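Local coordinates for uncharacterized conserved protein (Sinorhizobium meliloti, PDB 4EZB) that is of unknown function but probably acts as an oxidoreductase, with a helical domain of the kind found in phosphogluconate dehydrogenase relatives, at residues G204-L209 with D243-R248; E211-A216 with G304-L309; V221-L226 with D300-F305; S228-E231 with D237-D240. One frame throughout, in Å; residues are numbered along the deposited sequence.

In the fold
All four contacts lie in the helical C-terminal part of the chain, where helices 190-218, 222-232, 238-268 and 301-312 pack on one another, and each also borders the second subunit. Contacts 2 and 3 share G304 and F305 of helix 301-312, and their centres are about 7 Å apart. Contact 1 meets both of them: L246 packs on F305, and D243 OD1 probably accepts a hydrogen bond from Y302 N at 2.8 Å. Contact 3 is tied to contact 4, about 10 Å away between centres, by the salt bridge from E223 OE1 to R239 NH2, 2.6 Å long. The four join the helices of this part, with no catalytic role known for them.

Contact 1. Residues G204-L209 with D243-R248; sequences GVEALL and DYYLSR
E206 and Y245 cross at about a right angle, meeting through their stems, with CB of E206 4.1 Å from CB of Y245. The glutamate has CG anti to its own backbone nitrogen (chi1 170°) and runs on extended, which carries it past the tyrosine backbone: its CG lies 3.6 Å from Y245 O. Its carboxylate plane is turned about 45° from the phenol ring, and the touching is done by the CB atoms and the glutamate stem. The length of a glutamate suits the place, because its polar end goes on to T249, whose hydroxyl is hydrogen-bonded both to E206 OE2 and to Y245 O, while OE1 forms a salt bridge with R256. The buried acid is therefore met by partners one and about three turns beyond Y245 on helix 238-268. On the Y245 ring, Y244 CD1 sits over the centre of one face, 3.5 Å above the plane. L246 lays its CD1 beside the backbone, 4.3 Å from E206 O; its apolar partners include I210 and F305. This is near-perpendicular packing of helices 190-218 and 238-268 in the helical C-terminal part, the segments crossing at -95° with 9.5 Å between axes. V205 and L208 pack on L208 of the second subunit, so helix 190-218 also lies at the dimer interface.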
# COMPACT_ATOMS: atom_id res chain seq x y z
N GLY A 204 3.04 4.28 1.96
CA GLY A 204 2.00 3.64 1.18
C GLY A 204 1.27 2.67 2.07
O GLY A 204 0.05 2.67 2.13
N VAL A 205 2.02 1.85 2.78
CA VAL A 205 1.41 0.94 3.72
C VAL A 205 0.60 1.61 4.82
O VAL A 205 -0.46 1.11 5.23
CB VAL A 205 2.47 0.03 4.38
CG1 VAL A 205 1.89 -0.62 5.63
CG2 VAL A 205 2.90 -1.06 3.41
N GLU A 206 1.14 2.71 5.35
CA GLU A 206 0.47 3.47 6.38
C GLU A 206 -0.85 4.03 5.85
O GLU A 206 -1.88 3.98 6.52
CB GLU A 206 1.42 4.60 6.80
CG GLU A 206 0.86 5.69 7.71
CD GLU A 206 1.85 6.86 7.89
OE1 GLU A 206 2.96 6.82 7.31
OE2 GLU A 206 1.53 7.85 8.60
N ALA A 207 -0.80 4.59 4.65
CA ALA A 207 -1.98 5.11 3.95
C ALA A 207 -3.01 4.00 3.67
O ALA A 207 -4.22 4.22 3.85
CB ALA A 207 -1.55 5.74 2.63
N LEU A 208 -2.55 2.82 3.23
CA LEU A 208 -3.47 1.69 2.98
C LEU A 208 -4.18 1.26 4.25
O LEU A 208 -5.39 1.02 4.24
CB LEU A 208 -2.77 0.46 2.37
CG LEU A 208 -2.22 0.52 0.95
CD1 LEU A 208 -1.27 -0.67 0.71
CD2 LEU A 208 -3.38 0.55 -0.04
N LEU A 209 -3.44 1.18 5.34
CA LEU A 209 -4.09 0.88 6.64
C LEU A 209 -5.12 1.94 6.99
O LEU A 209 -6.20 1.63 7.50
CB LEU A 209 -3.07 0.72 7.76
CG LEU A 209 -2.23 -0.57 7.64
CD1 LEU A 209 -0.91 -0.41 8.38
CD2 LEU A 209 -2.95 -1.81 8.16
N ASP A 243 -0.81 -0.18 14.90
CA ASP A 243 -0.48 0.58 16.10
C ASP A 243 0.66 1.54 15.76
O ASP A 243 0.50 2.76 15.84
CB ASP A 243 -0.05 -0.35 17.24
CG ASP A 243 -1.23 -0.98 17.97
OD1 ASP A 243 -2.36 -0.45 17.85
OD2 ASP A 243 -1.02 -2.00 18.68
N TYR A 244 1.78 0.97 15.31
CA TYR A 244 2.98 1.74 15.05
C TYR A 244 2.80 2.86 14.03
O TYR A 244 3.19 4.00 14.30
CB TYR A 244 4.15 0.83 14.64
CG TYR A 244 5.46 1.58 14.44
CD1 TYR A 244 5.74 2.24 13.23
CD2 TYR A 244 6.39 1.68 15.48
CE1 TYR A 244 6.92 2.94 13.05
CE2 TYR A 244 7.59 2.38 15.30
CZ TYR A 244 7.84 3.01 14.08
OH TYR A 244 9.01 3.72 13.89
N TYR A 245 2.26 2.53 12.86
CA TYR A 245 2.18 3.49 11.74
C TYR A 245 1.06 4.53 11.83
O TYR A 245 1.19 5.65 11.30
CB TYR A 245 2.16 2.76 10.39
CG TYR A 245 3.57 2.33 10.04
CD1 TYR A 245 4.48 3.24 9.50
CD2 TYR A 245 4.02 1.05 10.34
CE1 TYR A 245 5.79 2.88 9.23
CE2 TYR A 245 5.33 0.67 10.07
CZ TYR A 245 6.21 1.59 9.52
OH TYR A 245 7.52 1.22 9.26
N LEU A 246 -0.05 4.17 12.46
CA LEU A 246 -1.09 5.13 12.71
C LEU A 246 -0.62 6.13 13.78
O LEU A 246 -0.97 7.30 13.71
CB LEU A 246 -2.38 4.42 13.15
CG LEU A 246 -3.51 4.15 12.14
CD1 LEU A 246 -3.10 4.15 10.68
CD2 LEU A 246 -4.23 2.85 12.48
N SER A 247 0.19 5.69 14.74
CA SER A 247 0.71 6.63 15.74
C SER A 247 1.73 7.58 15.11
O SER A 247 1.85 8.74 15.51
CB SER A 247 1.31 5.91 16.94
OG SER A 247 2.58 5.43 16.60
N ARG A 248 2.42 7.10 14.08
CA ARG A 248 3.25 7.92 13.24
C ARG A 248 2.43 8.99 12.49
O ARG A 248 2.85 10.15 12.40
CB ARG A 248 4.02 7.03 12.25
CG ARG A 248 5.52 7.20 12.28
CD ARG A 248 6.18 6.70 13.57
NE ARG A 248 7.33 7.56 13.90
CZ ARG A 248 8.53 7.48 13.33
NH1 ARG A 248 8.79 6.57 12.39
NH2 ARG A 248 9.49 8.33 13.70

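Contact 2. Residues E211-A216 with G304-L309; sequences EALSSA and GFVPVL
L213 meets V306 almost at right angles: V306 CG2 touches both CB and CD1 of L213, each at 3.9 Å. The other valine branch, CG1, stands anti to the V306 backbone nitrogen (chi1 171°) and so reaches the backbone, ending 3.3 Å from L213 O. Were V306 cut back to an alanine, L213 CD1 and the L213 carbonyl would probably lose their methyl neighbours, opening a gap between the helices. S214 follows, and its small size lets the backbones come close: its CA is 5.6 Å from V306 CA. Here two helices of the all-helical C-terminal domain cross at -72°, their segment axes 8.5 Å apart, a short separation that branched but compact residues suit. S214 CB lies 4.0 Å from L309 CB, while the serine hydroxyl goes back along its own helix to I210 O, satisfying a polar group in a buried place. S215 lies on the side facing away from helix 301-312 and also folds its hydroxyl onto the helix, OG donating to E211 O at 2.9 Å; I267 of the second subunit packs against it.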
# COMPACT_ATOMS: atom_id res chain seq x y z
N GLU A 211 -6.89 3.83 4.95
CA GLU A 211 -8.06 3.65 4.06
C GLU A 211 -8.85 2.36 4.39
O GLU A 211 -10.07 2.39 4.56
CB GLU A 211 -7.66 3.74 2.56
CG GLU A 211 -8.87 3.80 1.62
CD GLU A 211 -8.60 4.37 0.23
OE1 GLU A 211 -9.03 3.73 -0.77
OE2 GLU A 211 -8.01 5.47 0.11
N ALA A 212 -8.17 1.23 4.51
CA ALA A 212 -8.83 -0.04 4.80
C ALA A 212 -9.51 -0.04 6.16
O ALA A 212 -10.66 -0.42 6.28
CB ALA A 212 -7.82 -1.18 4.75
N LEU A 213 -8.77 0.37 7.19
CA LEU A 213 -9.22 0.25 8.57
C LEU A 213 -10.37 1.18 8.95
O LEU A 213 -11.27 0.78 9.69
CB LEU A 213 -8.06 0.43 9.56
CG LEU A 213 -7.01 -0.69 9.63
CD1 LEU A 213 -6.21 -0.59 10.93
CD2 LEU A 213 -7.65 -2.06 9.51
N SER A 214 -10.35 2.42 8.45
CA SER A 214 -11.42 3.35 8.76
C SER A 214 -12.70 3.02 7.99
O SER A 214 -13.80 3.34 8.43
CB SER A 214 -10.95 4.78 8.49
OG SER A 214 -10.71 4.96 7.12
N SER A 215 -12.53 2.38 6.84
CA SER A 215 -13.61 1.83 6.03
C SER A 215 -14.25 0.70 6.79
O SER A 215 -15.47 0.69 7.05
CB SER A 215 -13.03 1.25 4.74
OG SER A 215 -12.89 2.26 3.76
N ALA A 216 -13.40 -0.27 7.12
CA ALA A 216 -13.78 -1.42 7.90
C ALA A 216 -14.54 -1.02 9.14
O ALA A 216 -15.53 -1.67 9.53
CB ALA A 216 -12.54 -2.22 8.28
N GLY A 304 -7.71 2.76 19.42
CA GLY A 304 -7.95 4.19 19.68
C GLY A 304 -8.13 5.05 18.44
O GLY A 304 -9.14 5.75 18.34
N PHE A 305 -7.19 5.01 17.49
CA PHE A 305 -7.23 5.91 16.32
C PHE A 305 -8.37 5.65 15.32
O PHE A 305 -8.96 6.59 14.74
CB PHE A 305 -5.90 5.88 15.53
CG PHE A 305 -4.67 6.14 16.37
CD1 PHE A 305 -4.46 7.37 16.98
CD2 PHE A 305 -3.70 5.16 16.51
CE1 PHE A 305 -3.32 7.60 17.75
CE2 PHE A 305 -2.57 5.37 17.28
CZ PHE A 305 -2.38 6.59 17.90
N VAL A 306 -8.64 4.37 15.08
CA VAL A 306 -9.51 3.96 13.98
C VAL A 306 -10.93 4.51 14.15
O VAL A 306 -11.49 5.06 13.19
CB VAL A 306 -9.42 2.43 13.70
CG1 VAL A 306 -10.49 2.00 12.71
CG2 VAL A 306 -8.07 2.09 13.11
N PRO A 307 -11.51 4.41 15.37
CA PRO A 307 -12.87 4.97 15.51
C PRO A 307 -12.91 6.48 15.28
O PRO A 307 -13.90 7.02 14.76
CB PRO A 307 -13.26 4.62 16.94
CG PRO A 307 -12.47 3.38 17.22
CD PRO A 307 -11.15 3.57 16.52
N VAL A 308 -11.81 7.14 15.62
CA VAL A 308 -11.73 8.56 15.41
C VAL A 308 -11.67 8.87 13.91
O VAL A 308 -12.47 9.68 13.43
CB VAL A 308 -10.61 9.22 16.22
CG1 VAL A 308 -10.36 10.64 15.73
CG2 VAL A 308 -10.98 9.23 17.70
N LEU A 309 -10.76 8.21 13.19
CA LEU A 309 -10.66 8.32 11.73
C LEU A 309 -11.95 7.94 11.02
O LEU A 309 -12.37 8.64 10.09
CB LEU A 309 -9.56 7.39 11.20
CG LEU A 309 -8.11 7.79 11.35
CD1 LEU A 309 -7.23 6.68 10.79
CD2 LEU A 309 -7.86 9.12 10.64

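Contact 3. Residues V221-L226 with D300-F305; sequences VTERIL and DGYRGF
The phenol oxygen of Y302 donates to the carboxylate of E223, with OH to OE2 2.8 Å, on the syn lone pair of that oxygen. E223 approaches at the edge of the ring, close to its plane, and the carboxylate is turned 36° from the ring. L226 takes a face instead: its CD1 makes a CH-pi contact 3.9 Å from the ring centroid of Y302, and the same methyl is 3.4 Å from CE2. On the opposite face lies R303 CG, 3.7 Å above the plane and offset toward the rim, so the ring is held between two aliphatic groups. A tyrosine suits the site because it offers a broad apolar surface and a donor at its end. A phenylalanine here would probably keep the packing on L226 but leave E223 OE2 without its phenolic donor.

Around this first shell stand charged groups. E223 bends at chi2 (-52°), and its other oxygen, OE1, forms a salt bridge with R239, whose NE also makes a weak hydrogen bond to the Y302 hydroxyl. R303 adds its charge nearby, yet E223 OE2 lies well out of the guanidinium plane, so the influence is likely to be electrostatic alone. At the root of the tyrosine, D243 accepts from the Y302 backbone nitrogen. The axes of the segments 222-226 and 301-305 remain 12.5 Å apart, and long side chains bridge the distance between helices 222-232 and 301-312, with L246 of helix 238-268 against Y302 and L213 of helix 190-218 against L226.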
# COMPACT_ATOMS: atom_id res chain seq x y z
N VAL A 221 -16.39 -4.10 10.75
CA VAL A 221 -15.65 -5.36 10.51
C VAL A 221 -14.12 -5.21 10.66
O VAL A 221 -13.36 -5.90 9.99
CB VAL A 221 -15.96 -5.96 9.09
CG1 VAL A 221 -17.43 -6.34 8.94
CG2 VAL A 221 -15.50 -5.03 7.97
N THR A 222 -13.68 -4.31 11.54
CA THR A 222 -12.25 -3.96 11.67
C THR A 222 -11.37 -5.13 12.03
O THR A 222 -10.37 -5.38 11.35
CB THR A 222 -12.03 -2.81 12.68
OG1 THR A 222 -12.84 -1.71 12.29
CG2 THR A 222 -10.57 -2.37 12.67
N GLU A 223 -11.74 -5.83 13.10
CA GLU A 223 -11.01 -7.01 13.59
C GLU A 223 -10.99 -8.09 12.55
O GLU A 223 -9.98 -8.80 12.41
CB GLU A 223 -11.61 -7.55 14.90
CG GLU A 223 -11.37 -6.67 16.12
CD GLU A 223 -9.90 -6.31 16.32
OE1 GLU A 223 -9.04 -7.21 16.18
OE2 GLU A 223 -9.60 -5.14 16.61
N ARG A 224 -12.08 -8.23 11.80
CA ARG A 224 -12.11 -9.27 10.77
C ARG A 224 -11.21 -8.96 9.61
O ARG A 224 -10.60 -9.89 9.02
CB ARG A 224 -13.53 -9.59 10.31
CG ARG A 224 -14.21 -10.53 11.27
CD ARG A 224 -15.45 -11.12 10.65
NE ARG A 224 -16.39 -11.50 11.70
CZ ARG A 224 -16.53 -12.74 12.13
NH1 ARG A 224 -15.81 -13.71 11.58
NH2 ARG A 224 -17.39 -13.03 13.10
N ILE A 225 -11.12 -7.68 9.27
CA ILE A 225 -10.23 -7.23 8.21
C ILE A 225 -8.75 -7.34 8.63
O ILE A 225 -7.91 -7.62 7.82
CB ILE A 225 -10.54 -5.78 7.80
CG1 ILE A 225 -11.75 -5.71 6.86
CG2 ILE A 225 -9.34 -5.14 7.14
CD1 ILE A 225 -11.46 -6.25 5.47
N LEU A 226 -8.45 -7.06 9.89
CA LEU A 226 -7.09 -7.30 10.40
C LEU A 226 -6.74 -8.79 10.34
O LEU A 226 -5.65 -9.15 9.91
CB LEU A 226 -6.90 -6.70 11.79
CG LEU A 226 -6.69 -5.18 11.70
CD1 LEU A 226 -6.98 -4.42 12.99
CD2 LEU A 226 -5.28 -4.85 11.18
N ASP A 300 -2.09 5.37 21.98
CA ASP A 300 -3.47 4.85 21.96
C ASP A 300 -3.78 3.63 21.06
O ASP A 300 -4.82 2.96 21.26
CB ASP A 300 -4.46 5.98 21.65
CG ASP A 300 -4.83 6.78 22.88
OD1 ASP A 300 -4.86 6.20 23.98
OD2 ASP A 300 -5.09 7.99 22.75
N GLY A 301 -2.91 3.34 20.10
CA GLY A 301 -3.10 2.20 19.19
C GLY A 301 -4.22 2.39 18.18
O GLY A 301 -4.95 3.40 18.22
N TYR A 302 -4.38 1.40 17.28
CA TYR A 302 -5.45 1.43 16.27
C TYR A 302 -6.85 1.36 16.92
O TYR A 302 -7.76 2.09 16.49
CB TYR A 302 -5.27 0.32 15.21
CG TYR A 302 -5.69 -1.06 15.67
CD1 TYR A 302 -4.78 -1.91 16.27
CD2 TYR A 302 -7.01 -1.50 15.52
CE1 TYR A 302 -5.15 -3.17 16.70
CE2 TYR A 302 -7.40 -2.75 15.95
CZ TYR A 302 -6.47 -3.58 16.54
OH TYR A 302 -6.86 -4.84 16.97
N ARG A 303 -7.01 0.54 17.95
CA ARG A 303 -8.26 0.50 18.70
C ARG A 303 -8.69 1.91 19.09
O ARG A 303 -9.86 2.23 19.03
CB ARG A 303 -8.16 -0.40 19.93
CG ARG A 303 -8.09 -1.88 19.57
CD ARG A 303 -7.72 -2.72 20.78
NE ARG A 303 -7.65 -4.15 20.48
CZ ARG A 303 -6.54 -4.81 20.09
NH1 ARG A 303 -5.38 -4.17 19.94
NH2 ARG A 303 -6.61 -6.12 19.84
N GLY A 304 -7.71 2.76 19.42
CA GLY A 304 -7.95 4.19 19.68
C GLY A 304 -8.13 5.05 18.44
O GLY A 304 -9.14 5.75 18.34
N PHE A 305 -7.19 5.01 17.49
CA PHE A 305 -7.23 5.91 16.32
C PHE A 305 -8.37 5.65 15.32
O PHE A 305 -8.96 6.59 14.74
CB PHE A 305 -5.90 5.88 15.53
CG PHE A 305 -4.67 6.14 16.37
CD1 PHE A 305 -4.46 7.37 16.98
CD2 PHE A 305 -3.70 5.16 16.51
CE1 PHE A 305 -3.32 7.60 17.75
CE2 PHE A 305 -2.57 5.37 17.28
CZ PHE A 305 -2.38 6.59 17.90

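Contact 4. Residues S228-E231 with D237-D240; sequences SVQE and DWRD
Q230 OE1 accepts from the backbone nitrogen of W238 at 2.9 Å, in the carbonyl plane and nearly straight, with an N-H...O angle of 173°. The glutamine reaches this position by bending at chi2 (62°), which folds its amide across toward the start of helix 238-268. There the amide comes to the edge of the indole, OE1 lying 3.5 Å from W238 CD1. The NE2 end donates to L236 O, so both ends of the amide are occupied and its rotation is fixed. A glutamine fits because one group must accept and donate at once.

V229, one residue earlier, crosses the indole at about a right angle. Its CG1 stands over the face of the six-membered ring of W238 in a CH-pi contact, 3.8 Å from the centroid and 14° off the normal. The ring nitrogen NE1 is satisfied by F233 O in the connecting turn. M201 of the second subunit packs on both V229 and W238, so this small apolar cluster extends into the dimer interface.

D237 is the N-cap of the second helix. Its OD1 accepts from D240 N at 3.0 Å, the donor coming from above the carboxylate plane, and weakly from R239 N. Backbone N-H groups in a helix's first turn lack acceptors inside it, and here the cap serves D240 and, weakly, R239, while Q230 serves W238. The negative charge of D237 is likely to be favoured by the positive end of the helix dipole, and the Q230 bond ties the start of helix 238-268 to helix 222-232.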
# COMPACT_ATOMS: atom_id res chain seq x y z
N SER A 228 -7.95 -10.87 8.18
CA SER A 228 -7.82 -11.29 6.80
C SER A 228 -6.49 -10.82 6.22
O SER A 228 -5.88 -11.56 5.43
CB SER A 228 -9.04 -10.88 5.95
OG SER A 228 -8.86 -9.60 5.40
N VAL A 229 -6.01 -9.64 6.64
CA VAL A 229 -4.63 -9.22 6.27
C VAL A 229 -3.58 -10.13 6.97
O VAL A 229 -2.56 -10.48 6.39
CB VAL A 229 -4.31 -7.76 6.64
CG1 VAL A 229 -3.10 -7.29 5.85
CG2 VAL A 229 -5.48 -6.85 6.26
N GLN A 230 -3.84 -10.48 8.22
CA GLN A 230 -2.96 -11.39 8.96
C GLN A 230 -2.85 -12.77 8.26
O GLN A 230 -1.76 -13.31 8.12
CB GLN A 230 -3.46 -11.54 10.40
CG GLN A 230 -2.47 -12.21 11.33
CD GLN A 230 -1.19 -11.43 11.46
OE1 GLN A 230 -1.19 -10.28 11.90
NE2 GLN A 230 -0.09 -12.03 11.03
N GLU A 231 -3.97 -13.30 7.77
CA GLU A 231 -3.94 -14.55 6.97
C GLU A 231 -3.24 -14.46 5.60
O GLU A 231 -2.58 -15.40 5.16
CB GLU A 231 -5.34 -15.16 6.85
CG GLU A 231 -5.93 -15.56 8.19
CD GLU A 231 -7.33 -16.13 8.09
OE1 GLU A 231 -8.09 -16.04 9.09
OE2 GLU A 231 -7.68 -16.68 7.02
N ASP A 237 2.98 -9.12 12.25
CA ASP A 237 1.85 -8.87 13.15
C ASP A 237 1.21 -7.54 12.76
O ASP A 237 1.78 -6.46 12.99
CB ASP A 237 2.29 -8.87 14.62
CG ASP A 237 1.14 -8.65 15.59
OD1 ASP A 237 0.28 -7.77 15.36
OD2 ASP A 237 1.09 -9.35 16.61
N TRP A 238 0.05 -7.62 12.12
CA TRP A 238 -0.51 -6.44 11.47
C TRP A 238 -1.13 -5.45 12.43
O TRP A 238 -1.33 -4.27 12.10
CB TRP A 238 -1.49 -6.86 10.37
CG TRP A 238 -0.71 -7.35 9.21
CD1 TRP A 238 -0.24 -8.62 9.00
CD2 TRP A 238 -0.25 -6.56 8.12
NE1 TRP A 238 0.48 -8.67 7.83
CE2 TRP A 238 0.49 -7.42 7.27
CE3 TRP A 238 -0.38 -5.21 7.78
CZ2 TRP A 238 1.09 -6.97 6.07
CZ3 TRP A 238 0.22 -4.75 6.59
CH2 TRP A 238 0.93 -5.64 5.75
N ARG A 239 -1.43 -5.91 13.63
CA ARG A 239 -1.96 -5.02 14.65
C ARG A 239 -0.83 -4.14 15.20
O ARG A 239 -1.01 -2.93 15.34
CB ARG A 239 -2.71 -5.81 15.73
CG ARG A 239 -4.06 -6.32 15.20
CD ARG A 239 -4.70 -7.32 16.15
NE ARG A 239 -6.07 -7.66 15.77
CZ ARG A 239 -6.40 -8.59 14.88
NH1 ARG A 239 -5.47 -9.27 14.22
NH2 ARG A 239 -7.68 -8.82 14.62
N ASP A 240 0.34 -4.73 15.45
CA ASP A 240 1.56 -3.97 15.75
C ASP A 240 1.88 -3.00 14.62
O ASP A 240 2.24 -1.86 14.88
CB ASP A 240 2.76 -4.89 15.94
CG ASP A 240 2.64 -5.75 17.18
OD1 ASP A 240 1.80 -5.49 18.07
OD2 ASP A 240 3.42 -6.72 17.27